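Local atomic coordinates of mannitol dehydrogenase (Helicobacter pylori, PDB entry 3TWO), a protein that probably catalyses the NADP(H)-dependent, zinc-assisted interconversion of cinnamyl-type alcohols and their aldehydes, as a member of the medium-chain alcohol dehydrogenase family. Residues His104-Cys109 with Gly294-Thr299; Cys90-Cys95 with Lys111-Tyr116; Asp84-Gly89 with Asn141-Val146. All coordinates share one frame; numbering follows the deposited sequence.

Contact 1: His104-Cys109 with Gly294-Thr299; sequences HQEQFC and GGIKET. With ZN (zinc ion), chain H.
E106 grips the start of helix 296-308 from the 3-10 turn 106-108. Its OE1 accepts the first helical amide, I296 N, at 2.9 Å and nearly straight (165° at the hydrogen), on the syn side of the carboxylate and slightly out of its plane. The bend at chi2 (93°) brings the carboxylate to I296, whose side chain E106 crosses at about a right angle, with OE2 3.5 Å from I296 CB. G295, the N-cap residue, fits closely under the loop: its CA-H points at H104 O (CA to O 3.3 Å). The same H104 O takes a hydrogen bond from a water at 2.7 Å, and this water accepts from E298 N, so a second amide of the first helical turn is tied to the loop indirectly. Q107 lays its amide along the G294-G295 peptide in van der Waals contact; its NE2 makes a weak hydrogen bond to L292 O. On the exposed side the extended K297 passes over one face of the H104 imidazole, a CH-pi contact with CD 4.0 Å from the ring centroid and 8° off its normal. Beyond the 3-10 turn, C109 SG binds zinc at 2.3 Å with C95, C98 and C101, while F108 packs on H282 of the second subunit. A carboxylate at the N-terminus of a helix meets both an amide donor and the positive end of the helix dipole, which would probably favour its charged form; here that pairing joins the structural-zinc loop to the helix following the nucleotide-binding sheet.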
# COMPACT_ATOMS: atom_id res chain seq x y z
N HIS B 104 3.45 -17.77 -14.26
CA HIS B 104 2.27 -18.44 -13.71
C HIS B 104 1.33 -17.47 -12.96
O HIS B 104 0.74 -17.82 -11.93
CB HIS B 104 2.71 -19.51 -12.70
CG HIS B 104 3.67 -20.48 -13.27
ND1 HIS B 104 3.30 -21.40 -14.24
CD2 HIS B 104 4.99 -20.68 -13.03
CE1 HIS B 104 4.36 -22.13 -14.56
NE2 HIS B 104 5.39 -21.70 -13.85
N GLN B 105 1.23 -16.25 -13.48
CA GLN B 105 0.24 -15.29 -13.00
C GLN B 105 -0.58 -14.82 -14.22
O GLN B 105 -0.63 -13.61 -14.54
CB GLN B 105 0.95 -14.07 -12.41
CG GLN B 105 1.91 -14.35 -11.33
CD GLN B 105 1.24 -14.16 -10.02
OE1 GLN B 105 0.56 -15.08 -9.55
NE2 GLN B 105 1.39 -12.95 -9.40
N GLU B 106 -1.21 -15.78 -14.90
CA GLU B 106 -1.95 -15.50 -16.13
C GLU B 106 -3.06 -14.46 -15.89
O GLU B 106 -3.47 -13.79 -16.84
CB GLU B 106 -2.52 -16.80 -16.77
CG GLU B 106 -1.47 -17.91 -16.94
CD GLU B 106 -1.43 -18.89 -15.73
OE1 GLU B 106 -1.89 -18.54 -14.60
OE2 GLU B 106 -0.94 -20.02 -15.93
N GLN B 107 -3.47 -14.26 -14.64
CA GLN B 107 -4.55 -13.30 -14.34
C GLN B 107 -4.16 -11.88 -14.63
O GLN B 107 -5.03 -11.07 -14.74
CB GLN B 107 -5.08 -13.37 -12.88
CG GLN B 107 -4.11 -12.80 -11.78
CD GLN B 107 -3.12 -13.83 -11.27
OE1 GLN B 107 -2.77 -14.77 -12.00
NE2 GLN B 107 -2.69 -13.69 -10.00
N PHE B 108 -2.86 -11.58 -14.76
CA PHE B 108 -2.39 -10.26 -15.11
C PHE B 108 -2.00 -10.15 -16.58
O PHE B 108 -1.56 -9.10 -17.01
CB PHE B 108 -1.20 -9.82 -14.22
CG PHE B 108 -1.55 -9.71 -12.77
CD1 PHE B 108 -1.02 -10.61 -11.85
CD2 PHE B 108 -2.40 -8.71 -12.34
CE1 PHE B 108 -1.36 -10.53 -10.48
CE2 PHE B 108 -2.77 -8.61 -10.96
CZ PHE B 108 -2.24 -9.55 -10.04
N CYS B 109 -2.12 -11.23 -17.36
CA CYS B 109 -1.89 -11.14 -18.79
C CYS B 109 -2.82 -10.08 -19.40
O CYS B 109 -4.02 -10.05 -19.14
CB CYS B 109 -2.14 -12.48 -19.49
SG CYS B 109 -1.87 -12.41 -21.30
N GLY B 294 -5.58 -15.95 -8.65
CA GLY B 294 -4.26 -16.59 -8.59
C GLY B 294 -4.02 -17.18 -9.95
O GLY B 294 -4.93 -17.29 -10.76
N GLY B 295 -2.79 -17.57 -10.19
CA GLY B 295 -2.43 -18.32 -11.39
C GLY B 295 -2.92 -19.74 -11.42
O GLY B 295 -3.38 -20.26 -10.42
N ILE B 296 -2.86 -20.37 -12.60
CA ILE B 296 -3.28 -21.77 -12.76
C ILE B 296 -2.51 -22.73 -11.81
O ILE B 296 -3.09 -23.56 -11.06
CB ILE B 296 -3.15 -22.20 -14.23
CG1 ILE B 296 -4.19 -21.42 -15.07
CG2 ILE B 296 -3.28 -23.72 -14.37
CD1 ILE B 296 -5.73 -21.61 -14.58
N LYS B 297 -1.19 -22.63 -11.86
CA LYS B 297 -0.35 -23.39 -10.98
C LYS B 297 -0.74 -23.29 -9.51
O LYS B 297 -0.88 -24.30 -8.85
CB LYS B 297 1.09 -22.95 -11.12
CG LYS B 297 2.03 -23.96 -10.47
CD LYS B 297 3.49 -23.53 -10.55
CE LYS B 297 4.31 -24.81 -10.42
NZ LYS B 297 5.70 -24.40 -10.18
N GLU B 298 -0.93 -22.06 -8.99
CA GLU B 298 -1.16 -21.95 -7.56
C GLU B 298 -2.60 -22.40 -7.30
O GLU B 298 -2.91 -22.89 -6.20
CB GLU B 298 -0.87 -20.51 -7.01
CG GLU B 298 -0.90 -20.46 -5.48
CD GLU B 298 -0.73 -19.07 -4.86
OE1 GLU B 298 -1.02 -18.01 -5.52
OE2 GLU B 298 -0.34 -19.01 -3.67
N THR B 299 -3.50 -22.18 -8.27
CA THR B 299 -4.87 -22.70 -8.13
C THR B 299 -4.89 -24.26 -7.96
O THR B 299 -5.60 -24.80 -7.06
CB THR B 299 -5.77 -22.28 -9.30
OG1 THR B 299 -5.78 -20.83 -9.41
CG2 THR B 299 -7.26 -22.85 -9.12
ZN ZN H . 0.28 -13.33 -21.41
O HOH W 1 0.18 -19.57 -9.92

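Contact 2: Cys90-Cys95 with Lys111-Tyr116; sequences CFVNSC and KVVFTY. With ZN (zinc ion), chain H.
K111 lies beside C95 at the zinc end of the pairing, the CD of its aliphatic chain 4.4 Å from C95 CB. V112 follows and turns CG2 against F91 CB at 3.5 Å; CG2 lies anti to the backbone N, and this one methyl also reaches over a face of the F114 ring, near its rim. V113 is held through its backbone at both ends. Its N-H bonds N93 O at 2.9 Å and nearly straight (173°), arriving above the carbonyl plane, while its own O receives V92 N at 2.9 Å almost head-on. Between these bonds V113 CG1 packs obliquely on V92 CG2 at 3.6 Å. At F114 the backbones draw close, CA to CA 4.0 Å with F91, and the two side chains diverge; C90 O sits in the plane of the F114 ring at its edge, 3.3 Å from CD2. T115 closes the pairing with its N-H to C90 O at 3.0 Å, well out of the carbonyl plane, and its OG1 is hydrogen-bonded to G89 O. The ring of the following Y116 meets that of H64, a ligand of the other zinc, which is probably the catalytic one, as in related alcohol dehydrogenases. This short, irregular antiparallel pair closes the base of the structural-zinc lobe, in which C95, C98, C101 and C109 bind one zinc, as in many zinc-containing medium-chain alcohol dehydrogenases.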
# COMPACT_ATOMS: atom_id res chain seq x y z
N CYS B 90 -11.68 -18.28 -12.74
CA CYS B 90 -11.96 -16.95 -13.28
C CYS B 90 -11.47 -16.62 -14.68
O CYS B 90 -11.88 -15.57 -15.24
CB CYS B 90 -11.39 -15.87 -12.33
SG CYS B 90 -12.19 -15.99 -10.72
N PHE B 91 -10.55 -17.43 -15.24
CA PHE B 91 -10.13 -17.18 -16.63
C PHE B 91 -9.90 -18.49 -17.37
O PHE B 91 -9.62 -19.51 -16.74
CB PHE B 91 -8.90 -16.26 -16.73
CG PHE B 91 -7.76 -16.72 -15.87
CD1 PHE B 91 -6.84 -17.64 -16.36
CD2 PHE B 91 -7.62 -16.26 -14.57
CE1 PHE B 91 -5.78 -18.09 -15.56
CE2 PHE B 91 -6.56 -16.67 -13.78
CZ PHE B 91 -5.65 -17.61 -14.28
N VAL B 92 -10.04 -18.45 -18.70
CA VAL B 92 -10.02 -19.64 -19.53
C VAL B 92 -8.95 -19.59 -20.63
O VAL B 92 -8.85 -20.52 -21.46
CB VAL B 92 -11.39 -19.85 -20.24
CG1 VAL B 92 -12.45 -20.08 -19.24
CG2 VAL B 92 -11.76 -18.59 -21.14
N ASN B 93 -8.18 -18.53 -20.66
CA ASN B 93 -7.12 -18.38 -21.68
C ASN B 93 -6.25 -17.17 -21.38
O ASN B 93 -6.69 -16.31 -20.59
CB ASN B 93 -7.72 -18.23 -23.08
CG ASN B 93 -6.93 -19.02 -24.13
OD1 ASN B 93 -5.76 -19.31 -23.92
ND2 ASN B 93 -7.61 -19.47 -25.20
N SER B 94 -5.02 -17.12 -21.97
CA SER B 94 -4.10 -15.99 -21.89
C SER B 94 -3.07 -16.13 -23.00
O SER B 94 -3.13 -17.09 -23.74
CB SER B 94 -3.41 -15.88 -20.51
OG SER B 94 -2.57 -17.00 -20.23
N CYS B 95 -2.10 -15.21 -23.10
CA CYS B 95 -1.32 -15.12 -24.36
C CYS B 95 -0.20 -16.18 -24.34
O CYS B 95 0.24 -16.63 -25.38
CB CYS B 95 -0.72 -13.72 -24.63
SG CYS B 95 0.83 -13.41 -23.71
N LYS B 111 -3.98 -10.10 -22.27
CA LYS B 111 -4.96 -10.75 -23.13
C LYS B 111 -5.64 -11.92 -22.44
O LYS B 111 -6.16 -12.85 -23.09
CB LYS B 111 -4.30 -11.19 -24.44
CG LYS B 111 -3.65 -10.04 -25.26
CD LYS B 111 -3.16 -10.67 -26.58
CE LYS B 111 -2.94 -9.64 -27.70
NZ LYS B 111 -1.94 -8.55 -27.33
N VAL B 112 -5.63 -11.86 -21.10
CA VAL B 112 -6.38 -12.80 -20.29
C VAL B 112 -7.86 -12.80 -20.76
O VAL B 112 -8.42 -11.76 -21.07
CB VAL B 112 -6.27 -12.48 -18.73
CG1 VAL B 112 -6.76 -10.99 -18.40
CG2 VAL B 112 -7.01 -13.52 -17.92
N VAL B 113 -8.46 -13.98 -20.86
CA VAL B 113 -9.89 -14.06 -21.14
C VAL B 113 -10.59 -14.54 -19.88
O VAL B 113 -10.48 -15.73 -19.51
CB VAL B 113 -10.15 -15.04 -22.31
CG1 VAL B 113 -11.67 -15.26 -22.52
CG2 VAL B 113 -9.42 -14.51 -23.60
N PHE B 114 -11.25 -13.60 -19.18
CA PHE B 114 -12.02 -13.96 -18.03
C PHE B 114 -13.24 -14.77 -18.48
O PHE B 114 -13.73 -14.62 -19.61
CB PHE B 114 -12.47 -12.73 -17.25
CG PHE B 114 -11.32 -11.98 -16.66
CD1 PHE B 114 -10.96 -10.70 -17.17
CD2 PHE B 114 -10.55 -12.55 -15.61
CE1 PHE B 114 -9.86 -9.98 -16.61
CE2 PHE B 114 -9.45 -11.83 -15.06
CZ PHE B 114 -9.11 -10.55 -15.55
N THR B 115 -13.72 -15.61 -17.58
CA THR B 115 -14.74 -16.62 -17.89
C THR B 115 -16.07 -16.02 -18.38
O THR B 115 -16.79 -16.66 -19.18
CB THR B 115 -14.90 -17.55 -16.64
OG1 THR B 115 -13.57 -18.02 -16.31
CG2 THR B 115 -15.85 -18.77 -16.90
N TYR B 116 -16.37 -14.80 -17.94
CA TYR B 116 -17.56 -14.07 -18.41
C TYR B 116 -17.34 -12.55 -18.39
O TYR B 116 -16.35 -12.08 -17.85
CB TYR B 116 -18.80 -14.44 -17.58
CG TYR B 116 -18.63 -14.04 -16.13
CD1 TYR B 116 -18.92 -12.73 -15.71
CD2 TYR B 116 -18.16 -14.95 -15.18
CE1 TYR B 116 -18.74 -12.36 -14.37
CE2 TYR B 116 -17.97 -14.57 -13.84
CZ TYR B 116 -18.27 -13.30 -13.45
OH TYR B 116 -18.12 -12.95 -12.12
ZN ZN H . 0.28 -13.33 -21.41

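Contact 3: Asp84-Gly89 with Asn141-Val146; sequences DVVGVG and NYVISV
G87 and I144 face each other in the compact middle of this antiparallel pairing, bonded both ways: G87 N to I144 O and I144 N to G87 O, each 2.8 Å, the second in the plane of the G87 carbonyl. I144 CB lies 3.5 Å from G87 O, and with CG1 anti to its carbonyl carbon (chi1 -53°) the rest of the side chain leads away, to T299, Q300 and V303 of helix 296-308. V146 CG2 lies 3.7 Å from G87 N. On the other face V86 and S145 form the adjoining non-hydrogen-bonded pair. Here V86 CB meets V143 CG1 at 3.6 Å, the two valines crossing obliquely, and F80 packs on both; V86 also touches I34, and V143 touches V32.

V85 and V146 continue the buried part. The bond from V146 N to V85 O is short, 2.8 Å, but more bent than its neighbours (144° at the hydrogen), its donor tilted 25° from the carbonyl plane, and the carbonyl oxygens V85 O and V146 O come close, 3.0 Å apart. The two valines touch lightly through their CG1 methyls, 4.1 Å apart, beside L152, which both contact. The loose side is at S145, which is partly exposed and contributes little surface to the contact; its N turns outward from the pair to Q300 OE1.

Strand 85-88 meets 144-145 along one edge while its other edge bonds to strand 65-73, V88 with I66 and V86 with G68. Cohesion across the contact comes from three backbone hydrogen bonds, largely buried among valine and isoleucine side chains, while the backbone N of S145 is bonded outward to Q300.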
# COMPACT_ATOMS: atom_id res chain seq x y z
N ASP B 84 -12.56 -37.54 -16.50
CA ASP B 84 -11.83 -36.77 -15.43
C ASP B 84 -12.70 -35.74 -14.72
O ASP B 84 -13.51 -35.01 -15.36
CB ASP B 84 -10.60 -36.01 -15.96
CG ASP B 84 -9.42 -36.92 -16.23
OD1 ASP B 84 -9.48 -38.13 -15.93
OD2 ASP B 84 -8.42 -36.41 -16.79
N VAL B 85 -12.49 -35.63 -13.42
CA VAL B 85 -13.21 -34.62 -12.63
C VAL B 85 -12.35 -33.35 -12.51
O VAL B 85 -11.18 -33.41 -12.14
CB VAL B 85 -13.67 -35.18 -11.23
CG1 VAL B 85 -14.55 -34.16 -10.58
CG2 VAL B 85 -14.48 -36.52 -11.39
N VAL B 86 -12.94 -32.19 -12.82
CA VAL B 86 -12.16 -31.01 -13.01
C VAL B 86 -12.81 -29.74 -12.54
O VAL B 86 -14.00 -29.68 -12.35
CB VAL B 86 -11.82 -30.82 -14.55
CG1 VAL B 86 -10.93 -31.92 -15.05
CG2 VAL B 86 -13.09 -30.78 -15.37
N GLY B 87 -12.04 -28.66 -12.42
CA GLY B 87 -12.64 -27.37 -12.11
C GLY B 87 -12.15 -26.30 -13.04
O GLY B 87 -11.06 -26.43 -13.65
N VAL B 88 -12.98 -25.25 -13.19
CA VAL B 88 -12.61 -24.06 -13.94
C VAL B 88 -12.85 -22.82 -13.06
O VAL B 88 -13.88 -22.74 -12.34
CB VAL B 88 -13.40 -23.96 -15.29
CG1 VAL B 88 -13.04 -22.69 -16.08
CG2 VAL B 88 -13.15 -25.22 -16.10
N GLY B 89 -11.90 -21.86 -13.16
CA GLY B 89 -11.94 -20.65 -12.36
C GLY B 89 -12.32 -19.38 -13.14
O GLY B 89 -13.13 -19.40 -14.08
N ASN B 141 -4.79 -25.99 -20.57
CA ASN B 141 -3.83 -25.36 -19.62
C ASN B 141 -4.45 -24.46 -18.57
O ASN B 141 -3.74 -23.88 -17.77
CB ASN B 141 -2.73 -24.62 -20.37
CG ASN B 141 -2.00 -25.55 -21.31
OD1 ASN B 141 -1.13 -26.30 -20.90
ND2 ASN B 141 -2.44 -25.58 -22.59
N TYR B 142 -5.79 -24.34 -18.63
CA TYR B 142 -6.60 -23.50 -17.73
C TYR B 142 -7.63 -24.36 -16.99
O TYR B 142 -8.59 -23.85 -16.40
CB TYR B 142 -7.29 -22.38 -18.56
CG TYR B 142 -6.23 -21.57 -19.22
CD1 TYR B 142 -5.67 -21.97 -20.46
CD2 TYR B 142 -5.66 -20.46 -18.56
CE1 TYR B 142 -4.62 -21.28 -21.03
CE2 TYR B 142 -4.59 -19.73 -19.18
CZ TYR B 142 -4.10 -20.15 -20.41
OH TYR B 142 -3.09 -19.46 -21.05
N VAL B 143 -7.42 -25.67 -17.00
CA VAL B 143 -8.35 -26.59 -16.33
C VAL B 143 -7.70 -27.18 -15.05
O VAL B 143 -6.55 -27.66 -15.08
CB VAL B 143 -8.82 -27.69 -17.32
CG1 VAL B 143 -9.73 -28.72 -16.61
CG2 VAL B 143 -9.55 -27.05 -18.53
N ILE B 144 -8.41 -27.19 -13.94
CA ILE B 144 -7.83 -27.68 -12.70
C ILE B 144 -8.21 -29.16 -12.53
O ILE B 144 -9.38 -29.50 -12.72
CB ILE B 144 -8.36 -26.82 -11.49
CG1 ILE B 144 -8.10 -25.30 -11.79
CG2 ILE B 144 -7.86 -27.37 -10.09
CD1 ILE B 144 -6.65 -24.97 -12.22
N SER B 145 -7.27 -30.01 -12.15
CA SER B 145 -7.56 -31.41 -11.92
C SER B 145 -8.12 -31.62 -10.50
O SER B 145 -7.62 -31.05 -9.53
CB SER B 145 -6.29 -32.20 -12.09
OG SER B 145 -6.49 -33.43 -11.55
N VAL B 146 -9.19 -32.40 -10.37
CA VAL B 146 -9.86 -32.54 -9.06
C VAL B 146 -9.97 -34.03 -8.73
O VAL B 146 -10.35 -34.83 -9.61
CB VAL B 146 -11.28 -31.94 -9.09
CG1 VAL B 146 -12.07 -32.34 -7.82
CG2 VAL B 146 -11.21 -30.40 -9.26

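In the fold
Along the chain, contact 2 is nested within the loop closed by contact 3, and contact 1 crosses both, reaching from the structural-zinc loop to helix 296-308. The centres of contacts 1 and 2 lie about 10 Å apart, and contact 3 lies about 14 Å from either. Strands 85-88 and 91-93 follow one another, leading from the seven-stranded mixed sheet of contact 3 into the two-stranded sheet of contact 2. C95 from contact 2 and C109 from contact 1 bind the same zinc; S94 and Y142 connect contacts 2 and 3 through their hydroxyls. Helix 296-308 packs against contact 3 as well, so the GroES-like and nucleotide-binding parts meet at both places.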